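PDB 5F7V: Lmo0181 protein from Listeria monocytogenes serovar 1/2a, which binds the cyclic alpha-glucan cycloalternan and, as a lipoprotein of the extracellular solute-binding family, probably hands it to an ABC transporter in the cell membrane. Local coordinates for residues 18-23 and 71-76; 112-117 and 280-285; 125-130 and 319-324. All coordinates share one frame; numbering follows the deposited sequence. Where two conformers were deposited one is given.

Contact 1 of 3, residues 18-23 and 71-76; sequences YQFSAP and AFELNY. With GLC (alpha-D-glucopyranose), chain B; GLC (alpha-D-glucopyranose), chain C.
The carboxylate of Glu73 closes over the turn that follows Gln19 and holds it at three points. Its OE1 accepts from two consecutive amides, Phe20 N at 2.8 Å, met nearly along the C-O axis, and Ser21 N at 2.9 Å on the syn lone pair; OE2 takes the hydroxyl Ser21 OG at 2.6 Å, also on its syn side. A glutamate suits the place because an extended chain, with CG anti to the backbone N (chi1 -154°), carries both oxygens there. OE1 also lies 3.3 Å above the plane of the Phe20 ring, over its centre. Strands 13-19 and 71-75 are parallel neighbours in the sheet of a periplasmic-binding-protein fold, bonded by Tyr18 N to Ala71 O and Glu73 N to Tyr18 O, and both run out at the sugar cleft. There Phe20 O accepts from O6 of the chain B glucose (2.7 Å), while Asn75 ND2 gives a hydrogen to O4 of the chain C glucose (2.9 Å). Asn75 stands at the N-cap of helix 76-85, and its OD1 is hydrogen-bonded to Thr78 OG1. The Gln19 amide grips Ala22 N and O; Phe52 and Tyr55 meet the Phe20 ring edge-to-face.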
loop_
_atom_site.group_PDB
_atom_site.type_symbol
_atom_site.label_atom_id
_atom_site.label_comp_id
_atom_site.label_asym_id
_atom_site.label_seq_id
_atom_site.Cartn_x
_atom_site.Cartn_y
_atom_site.Cartn_z
ATOM N N TYR A 18 7.611 9.191 14.090
ATOM C CA TYR A 18 6.709 9.841 13.127
ATOM C C TYR A 18 6.153 8.725 12.263
ATOM O O TYR A 18 6.921 7.861 11.808
ATOM C CB TYR A 18 7.554 10.819 12.350
ATOM C CG TYR A 18 7.013 12.028 11.669
ATOM C CD1 TYR A 18 6.930 13.271 12.278
ATOM C CD2 TYR A 18 6.671 11.939 10.328
ATOM C CE1 TYR A 18 6.473 14.378 11.591
ATOM C CE2 TYR A 18 6.198 13.016 9.610
ATOM C CZ TYR A 18 6.101 14.246 10.239
ATOM O OH TYR A 18 5.621 15.249 9.413
ATOM N N GLN A 19 4.837 8.666 12.080
ATOM C CA GLN A 19 4.247 7.554 11.300
ATOM C C GLN A 19 2.926 7.934 10.646
ATOM O O GLN A 19 2.340 8.969 10.962
ATOM C CB GLN A 19 4.101 6.326 12.204
ATOM C CG GLN A 19 2.991 6.434 13.251
ATOM C CD GLN A 19 1.665 5.899 12.735
ATOM O OE1 GLN A 19 1.593 4.776 12.236
ATOM N NE2 GLN A 19 0.615 6.690 12.894
ATOM N N PHE A 20 2.486 7.070 9.746
ATOM C CA PHE A 20 1.235 7.206 9.015
ATOM C C PHE A 20 0.317 6.015 9.057
ATOM O O PHE A 20 -0.865 6.200 8.880
ATOM C CB PHE A 20 1.465 7.547 7.528
ATOM C CG PHE A 20 2.234 6.485 6.797
ATOM C CD1 PHE A 20 1.598 5.366 6.252
ATOM C CD2 PHE A 20 3.599 6.577 6.701
ATOM C CE1 PHE A 20 2.370 4.368 5.662
ATOM C CE2 PHE A 20 4.352 5.617 6.083
ATOM C CZ PHE A 20 3.742 4.493 5.566
ATOM N N SER A 21 0.822 4.791 9.248
ATOM C CA SER A 21 -0.033 3.652 8.915
ATOM C C SER A 21 -1.076 3.278 9.962
ATOM O O SER A 21 -2.039 2.621 9.615
ATOM C CB SER A 21 0.829 2.438 8.566
ATOM O OG SER A 21 1.490 1.873 9.686
ATOM N N ALA A 22 -0.859 3.690 11.209
ATOM C CA ALA A 22 -1.882 3.565 12.244
ATOM C C ALA A 22 -2.739 4.845 12.230
ATOM O O ALA A 22 -2.215 5.986 12.139
ATOM C CB ALA A 22 -1.268 3.494 13.632
ATOM N N PRO A 23 -4.045 4.679 12.455
ATOM C CA PRO A 23 -4.813 5.896 12.806
ATOM C C PRO A 23 -4.255 6.620 14.044
ATOM O O PRO A 23 -4.570 7.807 14.212
ATOM C CB PRO A 23 -6.259 5.403 13.002
ATOM C CG PRO A 23 -6.187 3.913 13.073
ATOM C CD PRO A 23 -4.830 3.440 12.652
ATOM N N ALA A 71 12.930 8.199 14.954
ATOM C CA ALA A 71 12.510 7.031 14.209
ATOM C C ALA A 71 11.347 7.482 13.335
ATOM O O ALA A 71 10.537 8.298 13.768
ATOM C CB ALA A 71 12.090 5.927 15.147
ATOM N N PHE A 72 11.223 6.939 12.127
ATOM C CA PHE A 72 10.100 7.302 11.284
ATOM C C PHE A 72 9.769 6.201 10.306
ATOM O O PHE A 72 10.629 5.450 9.868
ATOM C CB PHE A 72 10.334 8.642 10.563
ATOM C CG PHE A 72 11.639 8.779 9.846
ATOM C CD1 PHE A 72 11.788 8.387 8.546
ATOM C CD2 PHE A 72 12.740 9.326 10.505
ATOM C CE1 PHE A 72 13.000 8.554 7.891
ATOM C CE2 PHE A 72 13.954 9.497 9.840
ATOM C CZ PHE A 72 14.071 9.121 8.514
ATOM N N GLU A 73 8.492 6.159 9.980
ATOM C CA GLU A 73 7.940 5.160 9.076
ATOM C C GLU A 73 8.224 5.529 7.628
ATOM O O GLU A 73 8.160 6.691 7.233
ATOM C CB GLU A 73 6.445 5.055 9.301
ATOM C CG GLU A 73 5.890 3.717 8.919
ATOM C CD GLU A 73 4.449 3.546 9.283
ATOM O OE1 GLU A 73 3.706 4.550 9.342
ATOM O OE2 GLU A 73 4.020 2.383 9.483
ATOM N N LEU A 74 8.502 4.509 6.827
ATOM C CA LEU A 74 8.667 4.643 5.357
ATOM C C LEU A 74 7.955 3.492 4.731
ATOM O O LEU A 74 7.843 2.441 5.303
ATOM C CB LEU A 74 10.121 4.600 4.907
ATOM C CG LEU A 74 10.946 5.786 5.394
ATOM C CD1 LEU A 74 12.415 5.526 5.088
ATOM C CD2 LEU A 74 10.511 7.102 4.824
ATOM N N ASN A 75 7.425 3.752 3.542
ATOM C CA ASN A 75 6.872 2.692 2.708
ATOM C C ASN A 75 7.922 2.197 1.721
ATOM O O ASN A 75 8.966 2.806 1.500
ATOM C CB ASN A 75 5.528 3.111 2.074
ATOM C CG ASN A 75 5.631 4.270 1.128
ATOM O OD1 ASN A 75 6.674 4.841 0.950
ATOM N ND2 ASN A 75 4.505 4.621 0.569
ATOM N N TYR A 76 7.608 1.068 1.095
ATOM C CA TYR A 76 8.500 0.441 0.142
ATOM C C TYR A 76 8.839 1.429 -0.956
ATOM O O TYR A 76 9.996 1.582 -1.316
ATOM C CB TYR A 76 7.785 -0.793 -0.416
ATOM C CG TYR A 76 8.624 -1.868 -1.099
ATOM C CD1 TYR A 76 9.736 -1.599 -1.895
ATOM C CD2 TYR A 76 8.242 -3.190 -0.987
ATOM C CE1 TYR A 76 10.434 -2.621 -2.496
ATOM C CE2 TYR A 76 8.955 -4.227 -1.558
ATOM C CZ TYR A 76 10.049 -3.920 -2.334
ATOM O OH TYR A 76 10.753 -4.931 -2.936
HETATM C C1 GLC B . -3.768 4.953 3.057
HETATM C C2 GLC B . -2.507 4.250 2.591
HETATM C C3 GLC B . -2.096 3.132 3.535
HETATM C C4 GLC B . -1.948 3.712 4.926
HETATM C C5 GLC B . -3.301 4.308 5.337
HETATM C C6 GLC B . -3.292 4.859 6.757
HETATM O O2 GLC B . -2.725 3.741 1.276
HETATM O O3 GLC B . -0.796 2.660 3.188
HETATM O O4 GLC B . -1.483 2.723 5.850
HETATM O O5 GLC B . -3.626 5.350 4.414
HETATM O O6 GLC B . -2.482 6.033 6.762
HETATM C C1 GLC C . -0.736 1.398 2.557
HETATM C C2 GLC C . 0.519 0.679 2.997
HETATM C C3 GLC C . 1.745 1.363 2.418
HETATM C C4 GLC C . 1.600 1.539 0.911
HETATM C C5 GLC C . 0.316 2.293 0.592
HETATM C C6 GLC C . 0.045 2.396 -0.904
HETATM O O2 GLC C . 0.561 0.665 4.429
HETATM O O3 GLC C . 2.869 0.530 2.690
HETATM O O4 GLC C . 2.692 2.346 0.461
HETATM O O5 GLC C . -0.801 1.563 1.146
HETATM O O6 GLC C . -1.283 2.962 -0.987
#

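Contact 2 of 3, residues 112-117 and 280-285; sequences DAFKYD and FFANGI. With GLC (alpha-D-glucopyranose), chain C.
Residues 112-115 make a type I beta turn, closed by Lys115 N to Asp112 O, and the turn sets Ala113 and Phe114 against the extended backbone of strand 278-287. The two backbones stay well apart, with Phe114 CA 6.8 Å from Gly284 CA, so side chains bridge the gap. Phe114 does most of this. With CG anti to its carbonyl carbon (chi1 -56°), the ring reaches the strand and lies against the peptide between Asn283 and Gly284, CZ coming within 3.2 Å of Gly284 N. Gly284 CA sits over one face in a CH-pi contact, 3.7 Å from the centroid and 20° off the normal; glycine suits this position because, having no side chain, it lets the ring come this close to the backbone. The opposite face carries Ala113 CB, offset toward the rim, and Ala282 O lies at the edge. The methyl of Ala282 completes the apolar patch, 4.1 Å from Phe114 CE2 and near Ala113 CB. In the periplasmic-binding-protein fold, strand 278-287 runs between strands 71-75 and 119-135, and its alternation gives it two different faces. Ala282 and Gly284 meet the turn, while Asn283 starts away from the turn, and its amide meets the sugar: OD1 accepts from O3 of the chain C glucose (2.7 Å), and ND2 donates to O2 at 2.8 Å with an angle of 164° at the hydrogen. One amide thus reads two adjacent hydroxyls, as an asparagine can. Phe281 presents a ring face to C4 and C6 of the same glucose, with C6 about 4.0 Å above its centre.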
loop_
_atom_site.group_PDB
_atom_site.type_symbol
_atom_site.label_atom_id
_atom_site.label_comp_id
_atom_site.label_asym_id
_atom_site.label_seq_id
_atom_site.Cartn_x
_atom_site.Cartn_y
_atom_site.Cartn_z
ATOM N N ASP A 112 13.640 -7.295 2.825
ATOM C CA ASP A 112 14.540 -6.821 1.768
ATOM C C ASP A 112 14.175 -5.443 1.211
ATOM O O ASP A 112 15.015 -4.779 0.586
ATOM C CB ASP A 112 14.601 -7.821 0.616
ATOM C CG ASP A 112 15.306 -9.130 0.957
ATOM O OD1 ASP A 112 15.984 -9.215 2.012
ATOM O OD2 ASP A 112 15.132 -10.063 0.132
ATOM N N ALA A 113 12.937 -5.016 1.414
ATOM C CA ALA A 113 12.468 -3.729 0.905
ATOM C C ALA A 113 13.247 -2.558 1.463
ATOM O O ALA A 113 13.255 -1.478 0.843
ATOM C CB ALA A 113 10.989 -3.558 1.231
ATOM N N PHE A 114 13.917 -2.770 2.599
ATOM C CA PHE A 114 14.582 -1.705 3.330
ATOM C C PHE A 114 16.084 -1.858 3.316
ATOM O O PHE A 114 16.760 -1.359 4.194
ATOM C CB PHE A 114 13.990 -1.538 4.736
ATOM C CG PHE A 114 12.509 -1.300 4.657
ATOM C CD1 PHE A 114 12.030 -0.065 4.288
ATOM C CD2 PHE A 114 11.602 -2.329 4.858
ATOM C CE1 PHE A 114 10.689 0.160 4.103
ATOM C CE2 PHE A 114 10.275 -2.117 4.683
ATOM C CZ PHE A 114 9.819 -0.879 4.283
ATOM N N LYS A 115 16.564 -2.552 2.300
ATOM C CA LYS A 115 17.989 -2.695 2.046
ATOM C C LYS A 115 18.376 -1.795 0.872
ATOM O O LYS A 115 17.637 -1.720 -0.118
ATOM C CB LYS A 115 18.292 -4.161 1.741
ATOM C CG LYS A 115 19.741 -4.606 1.649
ATOM C CD LYS A 115 19.885 -6.120 1.525
ATOM C CE LYS A 115 18.672 -6.998 1.836
ATOM N NZ LYS A 115 18.280 -7.361 3.240
ATOM N N TYR A 116 19.496 -1.109 1.023
ATOM C CA TYR A 116 20.042 -0.228 0.011
ATOM C C TYR A 116 21.552 -0.439 -0.010
ATOM O O TYR A 116 22.200 -0.411 1.036
ATOM C CB TYR A 116 19.718 1.232 0.320
ATOM C CG TYR A 116 20.434 2.217 -0.574
ATOM C CD1 TYR A 116 20.114 2.315 -1.924
ATOM C CD2 TYR A 116 21.413 3.049 -0.067
ATOM C CE1 TYR A 116 20.745 3.225 -2.756
ATOM C CE2 TYR A 116 22.064 3.957 -0.892
ATOM C CZ TYR A 116 21.730 4.031 -2.236
ATOM O OH TYR A 116 22.366 4.954 -3.052
ATOM N N ASP A 117 22.086 -0.666 -1.208
ATOM C CA ASP A 117 23.522 -0.913 -1.425
ATOM C C ASP A 117 24.052 -1.998 -0.467
ATOM O O ASP A 117 25.112 -1.832 0.144
ATOM C CB ASP A 117 24.328 0.384 -1.239
ATOM C CG ASP A 117 24.243 1.339 -2.434
ATOM O OD1 ASP A 117 23.451 1.147 -3.392
ATOM O OD2 ASP A 117 25.007 2.338 -2.422
ATOM N N PHE A 280 2.174 -5.778 -3.599
ATOM C CA PHE A 280 2.922 -6.101 -2.381
ATOM C C PHE A 280 3.505 -4.808 -1.853
ATOM O O PHE A 280 4.297 -4.150 -2.512
ATOM C CB PHE A 280 4.032 -7.112 -2.665
ATOM C CG PHE A 280 4.770 -7.530 -1.424
ATOM C CD1 PHE A 280 4.288 -8.590 -0.657
ATOM C CD2 PHE A 280 5.882 -6.829 -0.995
ATOM C CE1 PHE A 280 4.963 -8.973 0.489
ATOM C CE2 PHE A 280 6.533 -7.196 0.167
ATOM C CZ PHE A 280 6.060 -8.252 0.875
ATOM N N PHE A 281 3.086 -4.471 -0.652
ATOM C CA PHE A 281 3.539 -3.249 0.024
ATOM C C PHE A 281 4.173 -3.640 1.341
ATOM O O PHE A 281 3.869 -4.661 1.916
ATOM C CB PHE A 281 2.347 -2.307 0.213
ATOM C CG PHE A 281 1.809 -1.748 -1.068
ATOM C CD1 PHE A 281 2.636 -1.000 -1.902
ATOM C CD2 PHE A 281 0.491 -1.910 -1.402
ATOM C CE1 PHE A 281 2.144 -0.495 -3.082
ATOM C CE2 PHE A 281 0.002 -1.406 -2.593
ATOM C CZ PHE A 281 0.822 -0.686 -3.427
ATOM N N ALA A 282 5.036 -2.778 1.840
ATOM C CA ALA A 282 5.646 -2.978 3.145
ATOM C C ALA A 282 6.005 -1.677 3.780
ATOM O O ALA A 282 6.425 -0.757 3.083
ATOM C CB ALA A 282 6.898 -3.834 3.065
ATOM N N ASN A 283 5.807 -1.581 5.086
ATOM C CA ASN A 283 6.279 -0.426 5.848
ATOM C C ASN A 283 7.443 -0.809 6.723
ATOM O O ASN A 283 7.475 -1.931 7.229
ATOM C CB ASN A 283 5.136 0.091 6.703
ATOM C CG ASN A 283 3.983 0.579 5.828
ATOM O OD1 ASN A 283 4.207 1.296 4.873
ATOM N ND2 ASN A 283 2.747 0.210 6.178
ATOM N N GLY A 284 8.348 0.132 6.904
ATOM C CA GLY A 284 9.562 -0.056 7.689
ATOM C C GLY A 284 9.783 1.146 8.557
ATOM O O GLY A 284 9.233 2.220 8.301
ATOM N N ILE A 285 10.598 0.980 9.578
ATOM C CA ILE A 285 10.976 2.086 10.460
ATOM C C ILE A 285 12.462 2.297 10.302
ATOM O O ILE A 285 13.270 1.386 10.443
ATOM C CB ILE A 285 10.573 1.808 11.903
ATOM C CG1 ILE A 285 9.065 1.638 11.993
ATOM C CG2 ILE A 285 11.098 2.894 12.802
ATOM C CD1 ILE A 285 8.567 1.206 13.356
HETATM C C1 GLC C . -0.736 1.398 2.557
HETATM C C2 GLC C . 0.519 0.679 2.997
HETATM C C3 GLC C . 1.745 1.363 2.418
HETATM C C4 GLC C . 1.600 1.539 0.911
HETATM C C5 GLC C . 0.316 2.293 0.592
HETATM C C6 GLC C . 0.045 2.396 -0.904
HETATM O O2 GLC C . 0.561 0.665 4.429
HETATM O O3 GLC C . 2.869 0.530 2.690
HETATM O O4 GLC C . 2.692 2.346 0.461
HETATM O O5 GLC C . -0.801 1.563 1.146
HETATM O O6 GLC C . -1.283 2.962 -0.987
#

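Contact 3 of 3, residues 125-130 and 319-324; sequences ESFSNV and WELPAT. With GLC (alpha-D-glucopyranose), chain C.
Phe127 and Leu321 form an antiparallel hydrogen-bonded pair, Phe127 N to Leu321 O and Leu321 N to Phe127 O both 3.0 Å long, which fastens the short, weakly bonded strand around 321-322 to strand 119-135. Their side chains share one face of the sheet: Leu321 CB lies over the Phe127 ring, 15° off its normal, and Leu321 CD1 touches Phe127 CE2 at 3.7 Å. The aliphatic leucine suits the place, its CB over the ring face and a methyl against the ring. Glu320 starts toward strand 119-135, and its carboxylate lies between Ser126 and the sugar. Its chain, extended beyond CG, brings OE2 to O2 of the chain C glucose, which donates to it at 2.6 Å. Glu320 OE1 accepts from Ser126 OG at 2.8 Å, from above the carboxylate plane (36° out of it), and from a water that also bonds Ser128 OG and glucose O3. Two small hydroxyl residues thus fix the glutamate directly and through water. Another water joins Glu125 O to Ala323 N. The Glu125 carboxylate stands nearly perpendicular to the Trp319 ring and forms a salt bridge with Arg314. Glu125 and Ser126 form a classic beta bulge opposite Asn283 of strand 278-287; Pro322 packs on helix 308-316, and Trp319 on helix 27-39.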
loop_
_atom_site.group_PDB
_atom_site.type_symbol
_atom_site.label_atom_id
_atom_site.label_comp_id
_atom_site.label_asym_id
_atom_site.label_seq_id
_atom_site.Cartn_x
_atom_site.Cartn_y
_atom_site.Cartn_z
ATOM N N GLU A 125 8.233 -3.373 9.423
ATOM C CA GLU A 125 7.165 -3.254 10.413
ATOM C C GLU A 125 5.921 -4.033 10.023
ATOM O O GLU A 125 5.259 -4.642 10.877
ATOM C CB GLU A 125 6.831 -1.756 10.557
ATOM C CG GLU A 125 5.683 -1.476 11.464
ATOM C CD GLU A 125 5.026 -0.147 11.224
ATOM O OE1 GLU A 125 5.459 0.550 10.223
ATOM O OE2 GLU A 125 4.124 0.172 11.992
ATOM N N SER A 126 5.568 -4.012 8.753
ATOM C CA SER A 126 4.365 -4.691 8.299
ATOM C C SER A 126 4.435 -4.894 6.799
ATOM O O SER A 126 5.238 -4.282 6.098
ATOM C CB SER A 126 3.104 -3.917 8.653
ATOM O OG SER A 126 2.984 -2.709 7.929
ATOM N N PHE A 127 3.583 -5.773 6.273
ATOM C CA PHE A 127 3.392 -5.872 4.835
ATOM C C PHE A 127 1.912 -6.052 4.527
ATOM O O PHE A 127 1.098 -6.388 5.413
ATOM C CB PHE A 127 4.331 -6.904 4.194
ATOM C CG PHE A 127 3.956 -8.333 4.455
ATOM C CD1 PHE A 127 4.424 -8.983 5.594
ATOM C CD2 PHE A 127 3.144 -9.051 3.589
ATOM C CE1 PHE A 127 4.104 -10.292 5.883
ATOM C CE2 PHE A 127 2.819 -10.361 3.878
ATOM C CZ PHE A 127 3.309 -10.966 5.006
ATOM N N SER A 128 1.595 -5.800 3.266
ATOM C CA SER A 128 0.170 -5.762 2.881
ATOM C C SER A 128 -0.006 -5.912 1.380
ATOM O O SER A 128 0.953 -5.895 0.612
ATOM C CB SER A 128 -0.426 -4.411 3.321
ATOM O OG SER A 128 0.151 -3.325 2.626
ATOM N N ASN A 129 -1.258 -6.100 0.980
ATOM C CA ASN A 129 -1.624 -6.164 -0.436
ATOM C C ASN A 129 -3.034 -5.652 -0.607
ATOM O O ASN A 129 -3.663 -5.154 0.320
ATOM C CB ASN A 129 -1.349 -7.556 -0.991
ATOM C CG ASN A 129 -2.149 -8.629 -0.305
ATOM O OD1 ASN A 129 -3.052 -8.363 0.494
ATOM N ND2 ASN A 129 -1.822 -9.878 -0.591
ATOM N N VAL A 130 -3.440 -5.709 -1.879
ATOM C CA VAL A 130 -4.740 -5.206 -2.298
ATOM C C VAL A 130 -5.574 -6.365 -2.792
ATOM O O VAL A 130 -5.073 -7.340 -3.322
ATOM C CB VAL A 130 -4.534 -4.144 -3.394
ATOM C CG1 VAL A 130 -5.827 -3.793 -4.149
ATOM C CG2 VAL A 130 -3.887 -2.883 -2.790
ATOM N N TRP A 319 -4.308 -5.164 11.485
ATOM C CA TRP A 319 -3.530 -4.005 11.030
ATOM C C TRP A 319 -2.437 -4.447 10.079
ATOM O O TRP A 319 -1.287 -4.605 10.443
ATOM C CB TRP A 319 -3.034 -3.212 12.230
ATOM C CG TRP A 319 -2.217 -2.021 11.847
ATOM C CD1 TRP A 319 -2.211 -1.357 10.652
ATOM C CD2 TRP A 319 -1.251 -1.379 12.679
ATOM N NE1 TRP A 319 -1.309 -0.333 10.719
ATOM C CE2 TRP A 319 -0.692 -0.324 11.943
ATOM C CE3 TRP A 319 -0.802 -1.596 13.986
ATOM C CZ2 TRP A 319 0.314 0.492 12.474
ATOM C CZ3 TRP A 319 0.181 -0.760 14.499
ATOM C CH2 TRP A 319 0.725 0.267 13.745
ATOM N N GLU A 320 -2.834 -4.684 8.835
ATOM C CA GLU A 320 -1.942 -5.270 7.816
ATOM C C GLU A 320 -1.470 -6.622 8.346
ATOM O O GLU A 320 -2.230 -7.287 9.042
ATOM C CB GLU A 320 -0.823 -4.330 7.402
ATOM C CG GLU A 320 -1.387 -3.012 6.859
ATOM C CD GLU A 320 -0.377 -2.118 6.194
ATOM O OE1 GLU A 320 0.858 -2.441 6.201
ATOM O OE2 GLU A 320 -0.849 -1.071 5.696
ATOM N N LEU A 321 -0.265 -7.068 8.018
ATOM C CA LEU A 321 0.316 -8.320 8.494
ATOM C C LEU A 321 1.641 -8.007 9.135
ATOM O O LEU A 321 2.377 -7.170 8.653
ATOM C CB LEU A 321 0.473 -9.309 7.321
ATOM C CG LEU A 321 -0.824 -9.835 6.692
ATOM C CD1 LEU A 321 -0.490 -10.589 5.416
ATOM C CD2 LEU A 321 -1.592 -10.703 7.656
ATOM N N PRO A 322 1.967 -8.699 10.227
ATOM C CA PRO A 322 3.287 -8.577 10.841
ATOM C C PRO A 322 4.359 -9.190 9.960
ATOM O O PRO A 322 4.096 -10.001 9.092
ATOM C CB PRO A 322 3.120 -9.329 12.148
ATOM C CG PRO A 322 2.156 -10.415 11.780
ATOM C CD PRO A 322 1.191 -9.809 10.811
ATOM N N ALA A 323 5.578 -8.739 10.180
ATOM C CA ALA A 323 6.694 -9.320 9.471
ATOM C C ALA A 323 6.971 -10.780 9.781
ATOM O O ALA A 323 7.455 -11.509 8.929
ATOM C CB ALA A 323 7.923 -8.503 9.714
ATOM N N THR A 324 6.692 -11.203 11.009
ATOM C CA THR A 324 6.919 -12.600 11.389
ATOM C C THR A 324 5.986 -13.522 10.592
ATOM O O THR A 324 4.812 -13.183 10.443
ATOM C CB THR A 324 6.766 -12.771 12.912
ATOM O OG1 THR A 324 7.769 -11.984 13.575
ATOM C CG2 THR A 324 6.940 -14.253 13.285
HETATM C C1 GLC C . -0.736 1.398 2.557
HETATM C C2 GLC C . 0.519 0.679 2.997
HETATM C C3 GLC C . 1.745 1.363 2.418
HETATM C C4 GLC C . 1.600 1.539 0.911
HETATM C C5 GLC C . 0.316 2.293 0.592
HETATM C C6 GLC C . 0.045 2.396 -0.904
HETATM O O2 GLC C . 0.561 0.665 4.429
HETATM O O3 GLC C . 2.869 0.530 2.690
HETATM O O4 GLC C . 2.692 2.346 0.461
HETATM O O5 GLC C . -0.801 1.563 1.146
HETATM O O6 GLC C . -1.283 2.962 -0.987
HETATM O O HOH W 1 5.955 -6.788 12.253
HETATM O O HOH W 2 2.333 -2.229 3.872
#

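Overall arrangement
From the N terminus, contact 1 closes first: strand 13-19 returns, after a largely helical excursion, to its parallel neighbour 71-75. Contact 2 opens after that loop is complete and brings residues 112-117 to strand 278-287; contact 3 opens within it, at 125-130, and ends beyond it at 319-324, so the two loops cross. The three share one mixed sheet, in which 71-75, 278-287 and 119-135 lie successively side by side: Leu74 N to Gly284 O and Glu125 N to Asn283 O are probable hydrogen bonds. Contacts 1 and 3 meet also through Ser21 and Trp319. Each contact has at least one segment at the chain C glucose, so distant parts of the sequence meet at the sugar site.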